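Local coordinates for protein fructose 1-phosphate kinase (Staphylococcus aureus, PDB 2JG5) that probably phosphorylates fructose 1-phosphate to fructose 1,6-bisphosphate with ATP, as a pfkB-family sugar kinase, and probably also tagatose 6-phosphate, at residues Asn8-Asp19 against Thr87-Thr95; Ser250-Gly258 against Glu266-Ala274. One frame throughout, in Å; residues are numbered along the deposited sequence.

How the contacts relate
The two contacts belong to different parts of one pfkB-family kinase chain and come in series, contact 1 closing well before contact 2 opens. Contact 1 pairs the central strands 10-16 and 88-94 of the four-stranded mixed sheet, which corresponds to the lid that in pfkB kinases lies over the sugar site and which, here, meets the second subunit. Contact 2 joins helices 247-260 and 265-280, neighbours in sequence, within the larger alpha/beta body. The centres of contacts 1 and 2 are 28 Å apart. Their nearest atoms are about 12 Å apart, and the two lie on opposite sides of the chain's centre, with no strand or helix in common.

Contact 1: residues Asn8-Asp19 against Thr87-Thr95; sequences NPSIDYVIFTND and TRINVKLKT
Arg88 grips the backbone of Asn8 side-on, NE and NH2 both donating to Asn8 O, each at 2.9 Å. That oxygen lies in the guanidinium plane, while Asn8 ND2 lies over one face of the group, the amide and guanidinium planes 17° apart; Asn90 ND2 also stacks on a face. A water donates to Asn8 OD1 and Pro9 O and accepts from Arg88 N, linking the segments where the strands begin. From here strands 10-16 and 88-94 run parallel, their backbone bonds leading from Ile11 N to Arg88 O (3.0 Å) through to Thr17 N and Lys94 O (3.3 Å). Thr95 OG1 follows with a bond to Thr17 O at 2.9 Å.

On one face, Ile15 CD1 reaches Val91 CG1 at 3.7 Å and also touches Leu93 CD2, and Ile89 CG2 packs on Tyr13 CB. On the other, Lys94 runs beside Phe16 with CB over the ring, a CH-pi contact 4.3 Å from its centroid; a bend at chi3 (71°) brings its NZ close to the ring atoms CE2 and CZ.

In the second shell, Ser10 OG donates to Asp12 OD1 (2.7 Å), Arg88 NH1 donates to Ala103 O, Asn90 OD1 accepts from Ala103 N, and Lys92 forms a salt bridge with Glu100. Tyr13 OH bonds Ile89 O of the second subunit, and the reverse bond is made too. Strand 25-36 flanks 10-16 antiparallel, strand 98-102 flanks 88-94, and helix 61-73 packs against Pro9, Ile11 and Thr87.

Contact 2: residues Ser250-Gly258 against Glu266-Ala274; sequences STVAGMVAG and EKAFQQAVA
Ala272 presses its CB into the backbone of helix 247-260, 3.3 Å from Thr251 O and 3.7 Å from Met255 CB. Beside it Gly254, which has no side chain, lets the two backbones close to 3.8 Å between Gly254 CA and Ala272 CA. One turn later in helix 247-260 and one turn earlier in helix 265-280, Ala268 CB rests on Gly258 CA, 3.8 Å away. Met255 reaches across with CG anti to its backbone N (chi1 -173°) and a bend at chi2, which lays SD 3.6 Å from Phe269 CA; the same sulfur lies at the edge of the Phe269 ring, near its plane. Gly254 and Gly258, like Ala268 and Ala272, form the small-xxx-small pattern of closely packed helices, here antiparallel with axes 6.8 Å apart and inclined at 154°. Helix 247-260 begins at the GxGD motif, which in pfkB kinases forms the anion hole and carries the catalytic base. Gln271 runs over Gly254 O, to which NE2 gives a weak hydrogen bond of 3.5 Å; its OE1 is held instead by Lys295. At the N-terminal side of Gly254, Thr251 CA makes a CA-H...O contact with Ala272 O (3.2 Å), while Thr251 OG1 turns back to Ser247 O. Helix 38-48 lies against Ser250, Ala253 and Ala257.

Contact 1: residues Asn8-Asp19 against Thr87-Thr95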
loop_
_atom_site.group_PDB
_atom_site.type_symbol
_atom_site.label_atom_id
_atom_site.label_comp_id
_atom_site.label_asym_id
_atom_site.label_seq_id
_atom_site.Cartn_x
_atom_site.Cartn_y
_atom_site.Cartn_z
ATOM N N ASN A 8 -9.553 13.685 -2.021
ATOM C CA ASN A 8 -9.164 12.299 -2.154
ATOM C C ASN A 8 -7.625 12.148 -2.247
ATOM O O ASN A 8 -7.102 11.627 -3.232
ATOM C CB ASN A 8 -9.871 11.694 -3.388
ATOM C CG ASN A 8 -9.738 10.184 -3.471
ATOM O OD1 ASN A 8 -9.337 9.532 -2.511
ATOM N ND2 ASN A 8 -10.070 9.622 -4.628
ATOM N N PRO A 9 -6.895 12.601 -1.214
ATOM C CA PRO A 9 -5.435 12.502 -1.256
ATOM C C PRO A 9 -4.932 11.062 -1.399
ATOM O O PRO A 9 -5.674 10.098 -1.167
ATOM C CB PRO A 9 -5.017 13.063 0.105
ATOM C CG PRO A 9 -6.227 12.918 0.963
ATOM C CD PRO A 9 -7.357 13.199 0.054
ATOM N N SER A 10 -3.668 10.912 -1.755
ATOM C CA SER A 10 -3.170 9.584 -2.047
ATOM C C SER A 10 -1.785 9.330 -1.527
ATOM O O SER A 10 -0.975 10.246 -1.385
ATOM C CB SER A 10 -3.162 9.356 -3.559
ATOM O OG SER A 10 -2.451 10.391 -4.196
ATOM N N ILE A 11 -1.519 8.067 -1.236
ATOM C CA ILE A 11 -0.154 7.601 -1.291
ATOM C C ILE A 11 0.078 7.228 -2.750
ATOM O O ILE A 11 -0.693 6.474 -3.364
ATOM C CB ILE A 11 0.124 6.422 -0.342
ATOM C CG1 ILE A 11 -0.233 6.817 1.086
ATOM C CG2 ILE A 11 1.610 5.999 -0.414
ATOM C CD1 ILE A 11 -0.137 5.695 2.085
ATOM N N ASP A 12 1.117 7.813 -3.320
ATOM C CA ASP A 12 1.549 7.427 -4.636
ATOM C C ASP A 12 2.647 6.376 -4.469
ATOM O O ASP A 12 3.799 6.686 -4.200
ATOM C CB ASP A 12 1.994 8.654 -5.423
ATOM C CG ASP A 12 0.870 9.679 -5.585
ATOM O OD1 ASP A 12 -0.305 9.315 -5.372
ATOM O OD2 ASP A 12 1.154 10.846 -5.934
ATOM N N TYR A 13 2.239 5.119 -4.591
ATOM C CA TYR A 13 3.147 3.992 -4.484
ATOM C C TYR A 13 3.866 3.770 -5.824
ATOM O O TYR A 13 3.320 3.179 -6.759
ATOM C CB TYR A 13 2.368 2.758 -4.019
ATOM C CG TYR A 13 3.200 1.534 -3.722
ATOM C CD1 TYR A 13 4.541 1.642 -3.345
ATOM C CD2 TYR A 13 2.635 0.262 -3.794
ATOM C CE1 TYR A 13 5.300 0.511 -3.068
ATOM C CE2 TYR A 13 3.388 -0.883 -3.519
ATOM C CZ TYR A 13 4.718 -0.748 -3.157
ATOM O OH TYR A 13 5.460 -1.860 -2.867
ATOM N N VAL A 14 5.094 4.275 -5.904
ATOM C CA VAL A 14 5.874 4.198 -7.127
ATOM C C VAL A 14 6.697 2.909 -7.137
ATOM O O VAL A 14 7.445 2.639 -6.201
ATOM C CB VAL A 14 6.774 5.438 -7.317
ATOM C CG1 VAL A 14 7.608 5.294 -8.571
ATOM C CG2 VAL A 14 5.931 6.710 -7.398
ATOM N N ILE A 15 6.530 2.116 -8.194
ATOM C CA ILE A 15 7.163 0.811 -8.299
ATOM C C ILE A 15 7.994 0.734 -9.571
ATOM O O ILE A 15 7.474 0.888 -10.684
ATOM C CB ILE A 15 6.126 -0.347 -8.278
ATOM C CG1 ILE A 15 5.201 -0.236 -7.056
ATOM C CG2 ILE A 15 6.841 -1.698 -8.298
ATOM C CD1 ILE A 15 3.999 -1.164 -7.097
ATOM N N PHE A 16 9.294 0.520 -9.398
ATOM C CA PHE A 16 10.171 0.309 -10.522
ATOM C C PHE A 16 10.279 -1.176 -10.735
ATOM O O PHE A 16 10.570 -1.927 -9.791
ATOM C CB PHE A 16 11.554 0.912 -10.272
ATOM C CG PHE A 16 11.569 2.415 -10.276
ATOM C CD1 PHE A 16 11.094 3.135 -9.178
ATOM C CD2 PHE A 16 12.061 3.111 -11.370
ATOM C CE1 PHE A 16 11.104 4.525 -9.182
ATOM C CE2 PHE A 16 12.074 4.505 -11.380
ATOM C CZ PHE A 16 11.598 5.213 -10.281
ATOM N N THR A 17 10.039 -1.591 -11.981
ATOM C CA THR A 17 10.125 -2.992 -12.380
ATOM C C THR A 17 10.319 -3.083 -13.881
ATOM O O THR A 17 9.678 -2.351 -14.644
ATOM C CB THR A 17 8.880 -3.812 -11.903
ATOM O OG1 THR A 17 9.164 -5.214 -11.974
ATOM C CG2 THR A 17 7.620 -3.473 -12.706
ATOM N N ASN A 18 11.216 -3.975 -14.294
ATOM C CA ASN A 18 11.575 -4.162 -15.701
ATOM C C ASN A 18 10.731 -5.230 -16.403
ATOM O O ASN A 18 10.348 -6.219 -15.782
ATOM C CB ASN A 18 13.059 -4.530 -15.800
ATOM C CG ASN A 18 13.565 -4.498 -17.214
ATOM O OD1 ASN A 18 13.781 -5.545 -17.835
ATOM N ND2 ASN A 18 13.742 -3.297 -17.749
ATOM N N ASP A 19 10.486 -5.034 -17.705
ATOM C CA ASP A 19 9.714 -5.969 -18.549
ATOM C C ASP A 19 8.381 -6.351 -17.857
ATOM O O ASP A 19 8.140 -7.528 -17.565
ATOM C CB ASP A 19 10.530 -7.247 -18.893
ATOM C CG ASP A 19 11.476 -7.082 -20.111
ATOM O OD1 ASP A 19 11.045 -6.613 -21.195
ATOM O OD2 ASP A 19 12.664 -7.473 -19.998
ATOM N N THR A 87 -7.219 6.148 3.452
ATOM C CA THR A 87 -6.754 7.031 2.388
ATOM C C THR A 87 -6.244 6.127 1.269
ATOM O O THR A 87 -5.631 5.086 1.542
ATOM C CB THR A 87 -5.651 7.977 2.901
ATOM O OG1 THR A 87 -6.237 8.955 3.773
ATOM C CG2 THR A 87 -4.960 8.692 1.759
ATOM N N ARG A 88 -6.522 6.489 0.021
ATOM C CA ARG A 88 -6.192 5.587 -1.096
ATOM C C ARG A 88 -4.702 5.448 -1.360
ATOM O O ARG A 88 -3.910 6.344 -1.023
ATOM C CB ARG A 88 -6.923 5.975 -2.384
ATOM C CG ARG A 88 -6.649 7.377 -2.871
ATOM C CD ARG A 88 -7.284 7.609 -4.215
ATOM N NE ARG A 88 -7.204 9.011 -4.579
ATOM C CZ ARG A 88 -7.286 9.493 -5.813
ATOM N NH1 ARG A 88 -7.430 8.680 -6.851
ATOM N NH2 ARG A 88 -7.211 10.800 -6.004
ATOM N N ILE A 89 -4.356 4.307 -1.955
ATOM C CA ILE A 89 -3.025 4.041 -2.472
ATOM C C ILE A 89 -3.099 3.885 -3.990
ATOM O O ILE A 89 -3.657 2.921 -4.511
ATOM C CB ILE A 89 -2.351 2.774 -1.847
ATOM C CG1 ILE A 89 -2.265 2.892 -0.306
ATOM C CG2 ILE A 89 -0.964 2.620 -2.427
ATOM C CD1 ILE A 89 -1.783 1.599 0.430
ATOM N N ASN A 90 -2.532 4.860 -4.681
ATOM C CA ASN A 90 -2.459 4.855 -6.117
ATOM C C ASN A 90 -1.147 4.216 -6.533
ATOM O O ASN A 90 -0.130 4.422 -5.877
ATOM C CB ASN A 90 -2.517 6.288 -6.622
ATOM C CG ASN A 90 -3.855 6.937 -6.370
ATOM O OD1 ASN A 90 -4.804 6.282 -5.939
ATOM N ND2 ASN A 90 -3.943 8.239 -6.642
ATOM N N VAL A 91 -1.174 3.426 -7.601
ATOM C CA VAL A 91 0.031 2.723 -8.053
ATOM C C VAL A 91 0.581 3.314 -9.355
ATOM O O VAL A 91 -0.161 3.532 -10.298
ATOM C CB VAL A 91 -0.198 1.196 -8.178
ATOM C CG1 VAL A 91 1.067 0.495 -8.655
ATOM C CG2 VAL A 91 -0.633 0.613 -6.844
ATOM N N LYS A 92 1.885 3.580 -9.381
ATOM C CA LYS A 92 2.569 4.077 -10.570
ATOM C C LYS A 92 3.641 3.069 -10.961
ATOM O O LYS A 92 4.632 2.913 -10.243
ATOM C CB LYS A 92 3.222 5.446 -10.294
ATOM C CG LYS A 92 2.406 6.411 -9.403
ATOM C CD LYS A 92 1.125 6.878 -10.085
ATOM C CE LYS A 92 0.103 7.440 -9.082
ATOM N NZ LYS A 92 -1.085 8.077 -9.757
ATOM N N LEU A 93 3.439 2.375 -12.080
ATOM C CA LEU A 93 4.392 1.362 -12.553
ATOM C C LEU A 93 5.386 1.939 -13.550
ATOM O O LEU A 93 5.040 2.276 -14.694
ATOM C CB LEU A 93 3.679 0.155 -13.169
ATOM C CG LEU A 93 2.686 -0.631 -12.314
ATOM C CD1 LEU A 93 2.090 -1.759 -13.131
ATOM C CD2 LEU A 93 3.338 -1.167 -11.041
ATOM N N LYS A 94 6.630 2.048 -13.108
ATOM C CA LYS A 94 7.668 2.602 -13.954
ATOM C C LYS A 94 8.545 1.496 -14.538
ATOM O O LYS A 94 9.457 0.995 -13.874
ATOM C CB LYS A 94 8.484 3.653 -13.193
ATOM C CG LYS A 94 7.641 4.812 -12.626
ATOM C CD LYS A 94 8.500 5.891 -11.977
ATOM C CE LYS A 94 9.296 6.692 -13.004
ATOM N NZ LYS A 94 10.489 7.368 -12.392
ATOM N N THR A 95 8.224 1.101 -15.771
ATOM C CA THR A 95 9.069 0.230 -16.590
ATOM C C THR A 95 9.726 1.118 -17.637
ATOM O O THR A 95 10.298 2.153 -17.300
ATOM C CB THR A 95 8.252 -0.879 -17.300
ATOM O OG1 THR A 95 7.425 -1.555 -16.350
ATOM C CG2 THR A 95 9.183 -1.901 -17.988
HETATM O O HOH W 1 -7.969 9.173 -0.430
#

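Contact 2: residues Ser250-Gly258 against Glu266-Ala274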
loop_
_atom_site.group_PDB
_atom_site.type_symbol
_atom_site.label_atom_id
_atom_site.label_comp_id
_atom_site.label_asym_id
_atom_site.label_seq_id
_atom_site.Cartn_x
_atom_site.Cartn_y
_atom_site.Cartn_z
ATOM N N SER A 250 1.716 22.934 -9.816
ATOM C CA SER A 250 2.866 23.804 -9.611
ATOM C C SER A 250 2.623 25.203 -10.154
ATOM O O SER A 250 3.057 26.183 -9.556
ATOM C CB SER A 250 4.098 23.192 -10.271
ATOM O OG SER A 250 4.392 21.936 -9.698
ATOM N N THR A 251 1.923 25.280 -11.284
ATOM C CA THR A 251 1.475 26.542 -11.862
ATOM C C THR A 251 0.551 27.265 -10.873
ATOM O O THR A 251 0.746 28.455 -10.591
ATOM C CB THR A 251 0.745 26.311 -13.207
ATOM O OG1 THR A 251 1.618 25.616 -14.112
ATOM C CG2 THR A 251 0.305 27.637 -13.852
ATOM N N VAL A 252 -0.442 26.546 -10.347
ATOM C CA VAL A 252 -1.356 27.127 -9.371
ATOM C C VAL A 252 -0.582 27.624 -8.139
ATOM O O VAL A 252 -0.773 28.751 -7.720
ATOM C CB VAL A 252 -2.472 26.145 -8.965
ATOM C CG1 VAL A 252 -3.158 26.612 -7.659
ATOM C CG2 VAL A 252 -3.479 25.979 -10.085
ATOM N N ALA A 253 0.306 26.787 -7.596
ATOM C CA ALA A 253 1.143 27.162 -6.440
ATOM C C ALA A 253 2.045 28.376 -6.715
ATOM O O ALA A 253 2.216 29.222 -5.858
ATOM C CB ALA A 253 1.984 25.961 -5.959
ATOM N N GLY A 254 2.629 28.444 -7.905
ATOM C CA GLY A 254 3.450 29.592 -8.298
ATOM C C GLY A 254 2.679 30.898 -8.263
ATOM O O GLY A 254 3.176 31.915 -7.760
ATOM N N MET A 255 1.453 30.863 -8.782
ATOM C CA MET A 255 0.611 32.055 -8.872
ATOM C C MET A 255 0.173 32.524 -7.494
ATOM O O MET A 255 0.267 33.714 -7.179
ATOM C CB MET A 255 -0.611 31.790 -9.758
ATOM C CG MET A 255 -1.442 33.043 -10.041
ATOM S SD MET A 255 -0.646 34.167 -11.224
ATOM C CE MET A 255 -1.741 35.582 -11.094
ATOM N N VAL A 256 -0.300 31.584 -6.674
ATOM C CA VAL A 256 -0.705 31.902 -5.311
ATOM C C VAL A 256 0.474 32.449 -4.503
ATOM O O VAL A 256 0.335 33.486 -3.860
ATOM C CB VAL A 256 -1.355 30.697 -4.595
ATOM C CG1 VAL A 256 -1.710 31.064 -3.175
ATOM C CG2 VAL A 256 -2.609 30.237 -5.350
ATOM N N ALA A 257 1.633 31.783 -4.572
ATOM C CA ALA A 257 2.815 32.225 -3.820
ATOM C C ALA A 257 3.216 33.651 -4.191
ATOM O O ALA A 257 3.558 34.442 -3.309
ATOM C CB ALA A 257 3.972 31.297 -4.015
ATOM N N GLY A 258 3.166 33.959 -5.491
ATOM C CA GLY A 258 3.447 35.302 -6.010
ATOM C C GLY A 258 2.554 36.367 -5.392
ATOM O O GLY A 258 3.055 37.334 -4.821
ATOM N N GLU A 266 1.807 40.209 -13.050
ATOM C CA GLU A 266 2.715 39.783 -14.121
ATOM C C GLU A 266 3.825 38.854 -13.637
ATOM O O GLU A 266 4.074 37.806 -14.237
ATOM C CB GLU A 266 3.356 40.995 -14.819
ATOM C CG GLU A 266 2.424 41.808 -15.702
ATOM C CD GLU A 266 1.665 42.903 -14.945
ATOM O OE1 GLU A 266 1.807 43.012 -13.705
ATOM O OE2 GLU A 266 0.922 43.667 -15.604
ATOM N N LYS A 267 4.506 39.251 -12.567
ATOM C CA LYS A 267 5.613 38.460 -12.048
ATOM C C LYS A 267 5.131 37.203 -11.343
ATOM O O LYS A 267 5.785 36.159 -11.426
ATOM C CB LYS A 267 6.496 39.306 -11.139
ATOM C CG LYS A 267 7.277 40.372 -11.895
ATOM C CD LYS A 267 8.525 39.786 -12.510
ATOM C CE LYS A 267 9.123 40.708 -13.546
ATOM N NZ LYS A 267 10.576 40.443 -13.643
ATOM N N ALA A 268 3.988 37.307 -10.663
ATOM C CA ALA A 268 3.339 36.148 -10.036
ATOM C C ALA A 268 3.005 35.115 -11.099
ATOM O O ALA A 268 3.228 33.916 -10.905
ATOM C CB ALA A 268 2.095 36.567 -9.294
ATOM N N PHE A 269 2.492 35.598 -12.231
ATOM C CA PHE A 269 2.139 34.756 -13.378
ATOM C C PHE A 269 3.391 34.118 -13.978
ATOM O O PHE A 269 3.411 32.909 -14.229
ATOM C CB PHE A 269 1.360 35.570 -14.417
ATOM C CG PHE A 269 0.901 34.772 -15.623
ATOM C CD1 PHE A 269 0.185 33.579 -15.472
ATOM C CD2 PHE A 269 1.148 35.244 -16.911
ATOM C CE1 PHE A 269 -0.249 32.856 -16.591
ATOM C CE2 PHE A 269 0.702 34.536 -18.032
ATOM C CZ PHE A 269 0.013 33.341 -17.871
ATOM N N GLN A 270 4.428 34.931 -14.187
ATOM C CA GLN A 270 5.754 34.437 -14.576
ATOM C C GLN A 270 6.254 33.312 -13.654
ATOM O O GLN A 270 6.715 32.270 -14.137
ATOM C CB GLN A 270 6.767 35.583 -14.569
ATOM C CG GLN A 270 8.052 35.263 -15.292
ATOM C CD GLN A 270 9.155 36.254 -14.994
ATOM O OE1 GLN A 270 9.273 36.759 -13.871
ATOM N NE2 GLN A 270 9.975 36.528 -15.986
ATOM N N GLN A 271 6.169 33.537 -12.340
ATOM C CA GLN A 271 6.509 32.525 -11.336
ATOM C C GLN A 271 5.656 31.263 -11.520
ATOM O O GLN A 271 6.166 30.147 -11.453
ATOM C CB GLN A 271 6.330 33.096 -9.921
ATOM C CG GLN A 271 6.494 32.092 -8.791
ATOM C CD GLN A 271 7.092 32.714 -7.557
ATOM O OE1 GLN A 271 8.309 32.870 -7.460
ATOM N NE2 GLN A 271 6.241 33.074 -6.594
ATOM N N ALA A 272 4.365 31.468 -11.780
ATOM C CA ALA A 272 3.406 30.401 -12.012
ATOM C C ALA A 272 3.822 29.493 -13.172
ATOM O O ALA A 272 3.862 28.266 -13.019
ATOM C CB ALA A 272 2.029 30.988 -12.246
ATOM N N VAL A 273 4.158 30.102 -14.312
ATOM C CA VAL A 273 4.584 29.366 -15.510
ATOM C C VAL A 273 5.954 28.690 -15.332
ATOM O O VAL A 273 6.161 27.553 -15.780
ATOM C CB VAL A 273 4.503 30.247 -16.799
ATOM C CG1 VAL A 273 5.081 29.529 -17.986
ATOM C CG2 VAL A 273 3.045 30.623 -17.095
ATOM N N ALA A 274 6.877 29.383 -14.668
ATOM C CA ALA A 274 8.180 28.796 -14.322
ATOM C C ALA A 274 8.006 27.520 -13.508
ATOM O O ALA A 274 8.646 26.513 -13.799
ATOM C CB ALA A 274 9.044 29.790 -13.549
#